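Local coordinates for protein chitinase (Paenibacillus sp. FPU-7, PDB 5GZT) that probably degrades chitin by random endo-hydrolysis of the beta-1,4 linkages between its N-acetylglucosamine units, at residues B[537-548]-B[589-598]; B[345-355]-B[395-403]. One frame throughout, in Å; residues are numbered along the deposited sequence.

Interaction 1. Residues B[537-548]-B[589-598]; sequences VWQNVENKGTGL and YLFNGSTFIS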
loop_
_atom_site.group_PDB
_atom_site.type_symbol
_atom_site.label_atom_id
_atom_site.label_comp_id
_atom_site.label_asym_id
_atom_site.label_seq_id
_atom_site.Cartn_x
_atom_site.Cartn_y
_atom_site.Cartn_z
ATOM N N VAL B 537 -12.725 4.975 21.316
ATOM C CA VAL B 537 -13.801 5.636 21.980
ATOM C C VAL B 537 -13.549 5.633 23.473
ATOM O O VAL B 537 -13.057 4.606 23.995
ATOM C CB VAL B 537 -15.132 4.887 21.686
ATOM C CG1 VAL B 537 -16.292 5.562 22.315
ATOM C CG2 VAL B 537 -15.424 4.843 20.189
ATOM N N TRP B 538 -13.871 6.749 24.145
ATOM C CA TRP B 538 -13.973 6.818 25.589
ATOM C C TRP B 538 -15.356 7.312 25.965
ATOM O O TRP B 538 -15.843 8.292 25.380
ATOM C CB TRP B 538 -13.009 7.813 26.189
ATOM C CG TRP B 538 -11.573 7.487 26.248
ATOM C CD1 TRP B 538 -10.810 7.314 27.415
ATOM C CD2 TRP B 538 -10.632 7.488 25.170
ATOM N NE1 TRP B 538 -9.501 7.169 27.085
ATOM C CE2 TRP B 538 -9.354 7.301 25.729
ATOM C CE3 TRP B 538 -10.735 7.728 23.787
ATOM C CZ2 TRP B 538 -8.182 7.277 24.944
ATOM C CZ3 TRP B 538 -9.599 7.664 22.998
ATOM C CH2 TRP B 538 -8.323 7.473 23.592
ATOM N N GLN B 539 -16.008 6.627 26.926
ATOM C CA GLN B 539 -17.278 7.089 27.498
ATOM C C GLN B 539 -17.068 7.722 28.834
ATOM O O GLN B 539 -15.969 7.643 29.419
ATOM C CB GLN B 539 -18.262 5.895 27.588
ATOM C CG GLN B 539 -18.729 5.451 26.217
ATOM C CD GLN B 539 -19.814 4.386 26.257
ATOM O OE1 GLN B 539 -19.941 3.618 27.234
ATOM N NE2 GLN B 539 -20.547 4.285 25.159
ATOM N N ASN B 540 -18.090 8.410 29.306
ATOM C CA ASN B 540 -18.034 9.126 30.576
ATOM C C ASN B 540 -16.811 10.007 30.733
ATOM O O ASN B 540 -16.169 10.025 31.808
ATOM C CB ASN B 540 -18.125 8.110 31.780
ATOM C CG ASN B 540 -19.436 7.329 31.742
ATOM O OD1 ASN B 540 -20.484 7.906 31.648
ATOM N ND2 ASN B 540 -19.351 6.056 31.605
ATOM N N VAL B 541 -16.618 10.879 29.749
ATOM C CA VAL B 541 -15.509 11.842 29.741
ATOM C C VAL B 541 -16.035 13.104 30.344
ATOM O O VAL B 541 -17.157 13.497 30.060
ATOM C CB VAL B 541 -15.039 12.060 28.277
ATOM C CG1 VAL B 541 -13.973 13.137 28.136
ATOM C CG2 VAL B 541 -14.576 10.737 27.702
ATOM N N GLU B 542 -15.250 13.772 31.194
ATOM C CA GLU B 542 -15.712 14.989 31.789
ATOM C C GLU B 542 -15.967 16.011 30.667
ATOM O O GLU B 542 -15.217 16.124 29.700
ATOM C CB GLU B 542 -14.652 15.599 32.759
ATOM C CG GLU B 542 -14.468 14.702 34.007
ATOM C CD GLU B 542 -13.348 15.118 34.955
ATOM O OE1 GLU B 542 -12.507 16.072 34.719
ATOM O OE2 GLU B 542 -13.339 14.397 35.946
ATOM N N ASN B 543 -16.996 16.794 30.890
ATOM C CA ASN B 543 -17.498 17.701 29.941
ATOM C C ASN B 543 -16.823 19.017 30.128
ATOM O O ASN B 543 -17.399 19.948 30.600
ATOM C CB ASN B 543 -19.025 17.824 30.092
ATOM C CG ASN B 543 -19.594 18.627 28.988
ATOM O OD1 ASN B 543 -18.892 18.996 28.083
ATOM N ND2 ASN B 543 -20.855 18.938 29.069
ATOM N N LYS B 544 -15.621 19.071 29.643
ATOM C CA LYS B 544 -14.706 20.150 29.749
ATOM C C LYS B 544 -13.957 20.290 28.426
ATOM O O LYS B 544 -13.556 19.297 27.833
ATOM C CB LYS B 544 -13.638 19.857 30.850
ATOM C CG LYS B 544 -14.259 19.708 32.253
ATOM C CD LYS B 544 -13.236 19.304 33.301
ATOM C CE LYS B 544 -13.951 19.250 34.695
ATOM N NZ LYS B 544 -13.033 18.631 35.683
ATOM N N GLY B 545 -13.696 21.526 28.043
ATOM C CA GLY B 545 -12.814 21.836 26.919
ATOM C C GLY B 545 -13.484 21.289 25.659
ATOM O O GLY B 545 -14.640 21.441 25.489
ATOM N N THR B 546 -12.742 20.493 24.911
ATOM C CA THR B 546 -13.215 19.801 23.758
ATOM C C THR B 546 -13.275 18.359 23.975
ATOM O O THR B 546 -13.395 17.575 23.021
ATOM C CB THR B 546 -12.206 19.994 22.641
ATOM O OG1 THR B 546 -10.919 19.570 23.101
ATOM C CG2 THR B 546 -12.062 21.439 22.225
ATOM N N GLY B 547 -13.101 17.931 25.239
ATOM C CA GLY B 547 -13.001 16.522 25.500
ATOM C C GLY B 547 -11.653 15.871 25.394
ATOM O O GLY B 547 -11.483 14.721 25.815
ATOM N N LEU B 548 -10.748 16.504 24.709
ATOM C CA LEU B 548 -9.440 16.013 24.481
ATOM C C LEU B 548 -8.515 16.228 25.730
ATOM O O LEU B 548 -8.497 17.291 26.367
ATOM C CB LEU B 548 -8.827 16.743 23.299
ATOM C CG LEU B 548 -7.399 16.383 22.926
ATOM C CD1 LEU B 548 -7.305 14.935 22.471
ATOM C CD2 LEU B 548 -6.822 17.337 21.884
ATOM N N TYR B 589 -11.147 14.582 16.051
ATOM C CA TYR B 589 -11.847 13.836 17.066
ATOM C C TYR B 589 -13.237 14.428 17.182
ATOM O O TYR B 589 -13.493 15.545 16.623
ATOM C CB TYR B 589 -11.106 13.916 18.397
ATOM C CG TYR B 589 -10.842 15.280 18.916
ATOM C CD1 TYR B 589 -9.809 16.018 18.458
ATOM C CD2 TYR B 589 -11.581 15.811 19.957
ATOM C CE1 TYR B 589 -9.547 17.295 18.955
ATOM C CE2 TYR B 589 -11.274 17.059 20.487
ATOM C CZ TYR B 589 -10.229 17.770 20.007
ATOM O OH TYR B 589 -9.869 19.003 20.510
ATOM N N LEU B 590 -14.139 13.619 17.730
ATOM C CA LEU B 590 -15.500 14.078 18.038
ATOM C C LEU B 590 -15.752 14.142 19.519
ATOM O O LEU B 590 -15.199 13.303 20.297
ATOM C CB LEU B 590 -16.466 13.086 17.486
ATOM C CG LEU B 590 -16.232 12.715 16.007
ATOM C CD1 LEU B 590 -17.355 11.746 15.597
ATOM C CD2 LEU B 590 -16.302 13.962 15.136
ATOM N N PHE B 591 -16.670 15.020 19.931
ATOM C CA PHE B 591 -17.102 15.000 21.344
ATOM C C PHE B 591 -18.512 15.478 21.411
ATOM O O PHE B 591 -18.897 16.412 20.680
ATOM C CB PHE B 591 -16.184 15.916 22.175
ATOM C CG PHE B 591 -16.388 15.853 23.671
ATOM C CD1 PHE B 591 -16.295 14.652 24.318
ATOM C CD2 PHE B 591 -16.499 16.999 24.422
ATOM C CE1 PHE B 591 -16.461 14.562 25.743
ATOM C CE2 PHE B 591 -16.682 16.958 25.809
ATOM C CZ PHE B 591 -16.647 15.714 26.481
ATOM N N ASN B 592 -19.331 14.805 22.216
ATOM C CA ASN B 592 -20.693 15.219 22.450
ATOM C C ASN B 592 -20.985 15.688 23.874
ATOM O O ASN B 592 -22.146 15.859 24.239
ATOM C CB ASN B 592 -21.679 14.111 22.074
ATOM C CG ASN B 592 -21.719 12.996 23.088
ATOM O OD1 ASN B 592 -20.783 12.823 23.900
ATOM N ND2 ASN B 592 -22.773 12.201 23.032
ATOM N N GLY B 593 -19.948 15.932 24.658
ATOM C CA GLY B 593 -20.138 16.238 26.054
ATOM C C GLY B 593 -19.931 15.020 26.997
ATOM O O GLY B 593 -19.821 15.202 28.180
ATOM N N SER B 594 -19.780 13.801 26.471
ATOM C CA SER B 594 -19.622 12.676 27.346
ATOM C C SER B 594 -18.859 11.565 26.659
ATOM O O SER B 594 -18.025 10.844 27.294
ATOM C CB SER B 594 -21.036 12.247 27.824
ATOM O OG SER B 594 -20.903 10.967 28.333
ATOM N N THR B 595 -19.157 11.332 25.376
ATOM C CA THR B 595 -18.328 10.429 24.581
ATOM C C THR B 595 -17.319 11.143 23.690
ATOM O O THR B 595 -17.712 12.026 22.906
ATOM C CB THR B 595 -19.243 9.545 23.766
ATOM O OG1 THR B 595 -20.169 8.930 24.654
ATOM C CG2 THR B 595 -18.513 8.571 23.023
ATOM N N PHE B 596 -16.075 10.697 23.760
ATOM C CA PHE B 596 -14.954 11.191 22.967
ATOM C C PHE B 596 -14.497 10.123 21.965
ATOM O O PHE B 596 -14.340 8.949 22.299
ATOM C CB PHE B 596 -13.780 11.575 23.886
ATOM C CG PHE B 596 -12.531 11.873 23.181
ATOM C CD1 PHE B 596 -11.694 10.869 22.836
ATOM C CD2 PHE B 596 -12.171 13.191 22.852
ATOM C CE1 PHE B 596 -10.521 11.136 22.189
ATOM C CE2 PHE B 596 -10.999 13.460 22.178
ATOM C CZ PHE B 596 -10.182 12.441 21.848
ATOM N N ILE B 597 -14.307 10.527 20.710
ATOM C CA ILE B 597 -14.001 9.577 19.646
ATOM C C ILE B 597 -12.784 10.097 18.929
ATOM O O ILE B 597 -12.832 11.194 18.321
ATOM C CB ILE B 597 -15.191 9.465 18.663
ATOM C CG1 ILE B 597 -16.412 8.930 19.390
ATOM C CG2 ILE B 597 -14.831 8.572 17.501
ATOM C CD1 ILE B 597 -17.744 8.781 18.666
ATOM N N SER B 598 -11.725 9.299 18.903
ATOM C CA SER B 598 -10.537 9.619 18.203
ATOM C C SER B 598 -10.538 8.844 16.949
ATOM O O SER B 598 -10.688 7.674 17.021
ATOM C CB SER B 598 -9.272 9.239 19.014
ATOM O OG SER B 598 -8.148 9.204 18.174
HETATM O O HOH W 1 -20.352 8.634 27.415
HETATM O O HOH W 2 -21.575 11.063 31.135
#
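The F591 ring is sandwiched between two glycines. On one face CA of G547 makes a CH-pi contact, 3.6 Å from the ring centroid and 7° off the normal; on the opposite face N of G593 sits over the centre. With no side chain at G547, its backbone can approach the ring face directly. The contact belongs to the antiparallel sheet inserted between the last two barrel strands, consistent with the chitinase insertion domain found in many family 18 enzymes. In this sheet strand 534-538 pairs with 596-598, and the loop after W538 folds back over the hairpin 587-598. The rings of W538 and F596 form an offset edge-to-face pair with planes at 75°. F596 turns its edge to the six-membered ring, bringing its CD1 to 3.4 Å from W538 CE3. The same two residues form a hydrogen-bonded antiparallel pair, W538 N to F596 O and F596 N to W538 O each measuring 2.9 Å. Past the strand, N of V541 reaches O of S594 at 2.8 Å, in the carbonyl plane and on a lone pair. V541 CG1 then packs obliquely on F591 CE1. At the other end of the loop, O of T546 lies at the Y589 ring edge, and T546 OG1, set between its own backbone N and carbonyl carbon (chi1 55°), shares a 2.9 Å hydrogen bond with Y589 OH. A water bridges N540 N, S594 OG and T595 OG1. At the hairpin tip N592 forms an Asx turn through S594 N, extended to an Asx motif because N592 OD1 also accepts from T595 N, at 2.7 Å.

Interaction 2. Residues B[345-355]-B[395-403]; sequences ESNLAYLTGLK and FMNKYNLDG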
loop_
_atom_site.group_PDB
_atom_site.type_symbol
_atom_site.label_atom_id
_atom_site.label_comp_id
_atom_site.label_asym_id
_atom_site.label_seq_id
_atom_site.Cartn_x
_atom_site.Cartn_y
_atom_site.Cartn_z
ATOM N N GLU B 345 -11.501 -19.713 0.780
ATOM C CA GLU B 345 -11.049 -20.079 -0.547
ATOM C C GLU B 345 -11.764 -19.245 -1.558
ATOM O O GLU B 345 -11.145 -18.741 -2.503
ATOM C CB GLU B 345 -11.219 -21.592 -0.810
ATOM C CG GLU B 345 -10.413 -22.440 0.180
ATOM C CD GLU B 345 -10.023 -23.843 -0.314
ATOM O OE1 GLU B 345 -10.773 -24.438 -1.138
ATOM O OE2 GLU B 345 -8.972 -24.361 0.167
ATOM N N SER B 346 -13.061 -19.085 -1.395
ATOM C CA SER B 346 -13.775 -18.122 -2.226
ATOM C C SER B 346 -13.138 -16.674 -2.140
ATOM O O SER B 346 -12.960 -15.963 -3.147
ATOM C CB SER B 346 -15.222 -18.042 -1.732
ATOM O OG SER B 346 -15.965 -17.243 -2.613
ATOM N N ASN B 347 -12.839 -16.255 -0.916
ATOM C CA ASN B 347 -12.317 -14.886 -0.672
ATOM C C ASN B 347 -11.041 -14.674 -1.461
ATOM O O ASN B 347 -10.958 -13.758 -2.370
ATOM C CB ASN B 347 -12.064 -14.725 0.801
ATOM C CG ASN B 347 -13.297 -14.305 1.569
ATOM O OD1 ASN B 347 -14.306 -13.985 1.024
ATOM N ND2 ASN B 347 -13.181 -14.267 2.847
ATOM N N LEU B 348 -10.084 -15.581 -1.172
ATOM C CA LEU B 348 -8.767 -15.566 -1.787
ATOM C C LEU B 348 -8.856 -15.587 -3.299
ATOM O O LEU B 348 -8.111 -14.863 -3.947
ATOM C CB LEU B 348 -7.923 -16.688 -1.287
ATOM C CG LEU B 348 -6.844 -16.630 -0.208
ATOM C CD1 LEU B 348 -6.317 -15.240 0.108
ATOM C CD2 LEU B 348 -7.176 -17.403 1.053
ATOM N N ALA B 349 -9.772 -16.373 -3.875
ATOM C CA ALA B 349 -9.949 -16.368 -5.336
ATOM C C ALA B 349 -10.433 -15.031 -5.848
ATOM O O ALA B 349 -9.907 -14.531 -6.854
ATOM C CB ALA B 349 -10.909 -17.483 -5.786
ATOM N N TYR B 350 -11.400 -14.421 -5.152
ATOM C CA TYR B 350 -11.975 -13.123 -5.570
ATOM C C TYR B 350 -10.917 -12.018 -5.541
ATOM O O TYR B 350 -10.871 -11.184 -6.444
ATOM C CB TYR B 350 -13.213 -12.732 -4.723
ATOM C CG TYR B 350 -13.632 -11.302 -4.946
ATOM C CD1 TYR B 350 -14.522 -10.947 -5.978
ATOM C CD2 TYR B 350 -13.130 -10.288 -4.127
ATOM C CE1 TYR B 350 -14.894 -9.607 -6.187
ATOM C CE2 TYR B 350 -13.496 -8.962 -4.336
ATOM C CZ TYR B 350 -14.365 -8.637 -5.362
ATOM O OH TYR B 350 -14.692 -7.323 -5.529
ATOM N N LEU B 351 -10.061 -12.054 -4.527
ATOM C CA LEU B 351 -9.069 -11.011 -4.273
ATOM C C LEU B 351 -7.875 -11.020 -5.241
ATOM O O LEU B 351 -7.467 -9.941 -5.765
ATOM C CB LEU B 351 -8.576 -11.067 -2.809
ATOM C CG LEU B 351 -9.680 -10.787 -1.739
ATOM C CD1 LEU B 351 -9.179 -11.189 -0.373
ATOM C CD2 LEU B 351 -10.139 -9.322 -1.725
ATOM N N THR B 352 -7.338 -12.218 -5.514
ATOM C CA THR B 352 -6.284 -12.331 -6.544
ATOM C C THR B 352 -6.850 -11.981 -7.906
ATOM O O THR B 352 -6.147 -11.432 -8.705
ATOM C CB THR B 352 -5.635 -13.701 -6.547
ATOM O OG1 THR B 352 -6.673 -14.665 -6.682
ATOM C CG2 THR B 352 -4.893 -13.936 -5.202
ATOM N N GLY B 353 -8.136 -12.253 -8.109
ATOM C CA GLY B 353 -8.856 -11.894 -9.314
ATOM C C GLY B 353 -8.957 -10.406 -9.554
ATOM O O GLY B 353 -9.240 -9.999 -10.660
ATOM N N LEU B 354 -8.683 -9.584 -8.535
ATOM C CA LEU B 354 -8.674 -8.125 -8.713
ATOM C C LEU B 354 -7.457 -7.649 -9.462
ATOM O O LEU B 354 -7.436 -6.495 -9.903
ATOM C CB LEU B 354 -8.743 -7.369 -7.371
ATOM C CG LEU B 354 -9.988 -7.640 -6.544
ATOM C CD1 LEU B 354 -9.744 -7.053 -5.170
ATOM C CD2 LEU B 354 -11.213 -7.079 -7.238
ATOM N N LYS B 355 -6.475 -8.530 -9.640
ATOM C CA LYS B 355 -5.358 -8.238 -10.568
ATOM C C LYS B 355 -5.764 -7.816 -11.984
ATOM O O LYS B 355 -5.066 -7.041 -12.618
ATOM C CB LYS B 355 -4.375 -9.381 -10.614
ATOM C CG LYS B 355 -3.597 -9.486 -9.322
ATOM C CD LYS B 355 -2.663 -10.682 -9.278
ATOM C CE LYS B 355 -2.110 -10.837 -7.872
ATOM N NZ LYS B 355 -0.808 -11.525 -7.826
ATOM N N PHE B 395 0.912 -22.311 1.723
ATOM C CA PHE B 395 -0.238 -21.380 1.691
ATOM C C PHE B 395 -0.078 -20.410 0.561
ATOM O O PHE B 395 -0.992 -20.314 -0.343
ATOM C CB PHE B 395 -0.380 -20.663 3.022
ATOM C CG PHE B 395 -1.741 -20.056 3.228
ATOM C CD1 PHE B 395 -2.109 -18.891 2.544
ATOM C CD2 PHE B 395 -2.659 -20.654 4.087
ATOM C CE1 PHE B 395 -3.376 -18.340 2.720
ATOM C CE2 PHE B 395 -3.897 -20.072 4.290
ATOM C CZ PHE B 395 -4.264 -18.945 3.575
ATOM N N MET B 396 1.113 -19.762 0.548
ATOM C CA MET B 396 1.465 -18.759 -0.467
ATOM C C MET B 396 1.284 -19.305 -1.862
ATOM O O MET B 396 0.618 -18.686 -2.742
ATOM C CB MET B 396 2.900 -18.247 -0.251
ATOM C CG MET B 396 3.296 -17.044 -1.099
ATOM S SD MET B 396 5.052 -16.620 -1.063
ATOM C CE MET B 396 5.518 -17.650 -2.450
ATOM N N ASN B 397 1.883 -20.487 -2.070
ATOM C CA ASN B 397 1.781 -21.196 -3.367
ATOM C C ASN B 397 0.418 -21.697 -3.680
ATOM O O ASN B 397 -0.024 -21.572 -4.858
ATOM C CB ASN B 397 2.769 -22.366 -3.424
ATOM C CG ASN B 397 4.173 -21.876 -3.380
ATOM O OD1 ASN B 397 5.022 -22.355 -2.602
ATOM N ND2 ASN B 397 4.420 -20.854 -4.173
ATOM N N LYS B 398 -0.272 -22.256 -2.667
ATOM C CA LYS B 398 -1.643 -22.777 -2.904
ATOM C C LYS B 398 -2.545 -21.711 -3.472
ATOM O O LYS B 398 -3.232 -21.948 -4.461
ATOM C CB LYS B 398 -2.243 -23.352 -1.637
ATOM C CG LYS B 398 -3.741 -23.744 -1.697
ATOM C CD LYS B 398 -4.072 -24.678 -0.526
ATOM C CE LYS B 398 -5.547 -25.017 -0.371
ATOM N NZ LYS B 398 -6.106 -25.782 -1.509
ATOM N N TYR B 399 -2.503 -20.495 -2.909
ATOM C CA TYR B 399 -3.390 -19.412 -3.411
ATOM C C TYR B 399 -2.774 -18.440 -4.400
ATOM O O TYR B 399 -3.434 -17.464 -4.794
ATOM C CB TYR B 399 -4.016 -18.693 -2.220
ATOM C CG TYR B 399 -4.762 -19.661 -1.304
ATOM C CD1 TYR B 399 -5.972 -20.205 -1.695
ATOM C CD2 TYR B 399 -4.248 -20.019 -0.088
ATOM C CE1 TYR B 399 -6.669 -21.060 -0.866
ATOM C CE2 TYR B 399 -4.902 -20.891 0.742
ATOM C CZ TYR B 399 -6.132 -21.392 0.352
ATOM O OH TYR B 399 -6.790 -22.271 1.162
ATOM N N ASN B 400 -1.572 -18.752 -4.887
ATOM C CA ASN B 400 -0.879 -17.944 -5.909
ATOM C C ASN B 400 -0.563 -16.512 -5.429
ATOM O O ASN B 400 -0.728 -15.540 -6.154
ATOM C CB ASN B 400 -1.680 -17.881 -7.215
ATOM C CG ASN B 400 -1.911 -19.275 -7.822
ATOM O OD1 ASN B 400 -0.983 -20.108 -7.951
ATOM N ND2 ASN B 400 -3.147 -19.522 -8.215
ATOM N N LEU B 401 -0.095 -16.422 -4.209
ATOM C CA LEU B 401 0.187 -15.126 -3.588
ATOM C C LEU B 401 1.616 -14.681 -3.884
ATOM O O LEU B 401 2.483 -15.481 -4.308
ATOM C CB LEU B 401 -0.018 -15.235 -2.072
ATOM C CG LEU B 401 -1.395 -15.777 -1.665
ATOM C CD1 LEU B 401 -1.489 -15.896 -0.176
ATOM C CD2 LEU B 401 -2.547 -14.956 -2.258
ATOM N N ASP B 402 1.861 -13.413 -3.576
ATOM C CA ASP B 402 3.069 -12.766 -3.908
ATOM C C ASP B 402 3.992 -12.622 -2.758
ATOM O O ASP B 402 5.050 -12.009 -2.884
ATOM C CB ASP B 402 2.742 -11.440 -4.512
ATOM C CG ASP B 402 1.902 -11.564 -5.758
ATOM O OD1 ASP B 402 2.422 -12.119 -6.748
ATOM O OD2 ASP B 402 0.736 -11.073 -5.794
ATOM N N GLY B 403 3.665 -13.198 -1.615
ATOM C CA GLY B 403 4.570 -13.075 -0.480
ATOM C C GLY B 403 3.896 -13.349 0.830
ATOM O O GLY B 403 2.734 -13.725 0.854
HETATM O O HOH W 3 -6.208 -16.926 -4.764
#
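D402 OD2 takes a salt bridge from K355 NZ at 2.6 Å on its syn lone pair and also accepts from the backbone N of V363, while the other carboxylate oxygen, OD1, pairs with K449. The extended K355 chain reaches from the 3-10 turn after helix 344-352 to the loop following helix 382-398, two neighbouring outer helices of the TIM barrel. D402 opens the DGxDxDxE signature of family 18, so this grip lies at the N-terminal end of strand 403-407, away from the C-terminal end where such barrels carry their active site. Two turns before K355, L348 crosses Y399 at about a right angle: CD2 of L348 stands 3.9 Å from the Y399 ring centroid, only 3° off the normal. K398 CG lies over the opposite face, so the phenol ring is held between two aliphatic groups. Y399 places its CE2 3.5 Å above the plane of the F395 ring. On the exposed E345 side chain, OE2 approaches Y399 near the plane of its ring, 3.2 Å from OH, and forms a long salt bridge with K398 NZ at 3.6 Å. Helix 382-398 ends in a Schellman motif with N400, of positive phi, as its C-prime residue; L401 follows, its side chain meeting T352. In T352 the hydroxyl sits between backbone N and carbonyl carbon (chi1 54°) while CG2 packs 3.9 Å from L401 CD2. T352 OG1 is hydrogen-bonded to a water at 3.0 Å, and this water donates to Y399 O at 2.8 Å.

Both contacts belong to the first of the two family 18 regions in the chain, but to different parts of it. Interaction 2 comes first in sequence and closes before interaction 1 opens. It joins two helices on the outside of the barrel, those that precede strands 362-368 and 403-407. Interaction 1 lies in the antiparallel sheet that departs from the barrel after strand 527-532 and returns before strand 619-623. The centres of interactions 1 and 2 are about 42 Å apart; the nearest atoms of interactions 1 and 2 are about 25 Å apart. Interaction 2 thus lies in the barrel's helical shell, and interaction 1 in the sheet and loops of the insertion between its last two strands.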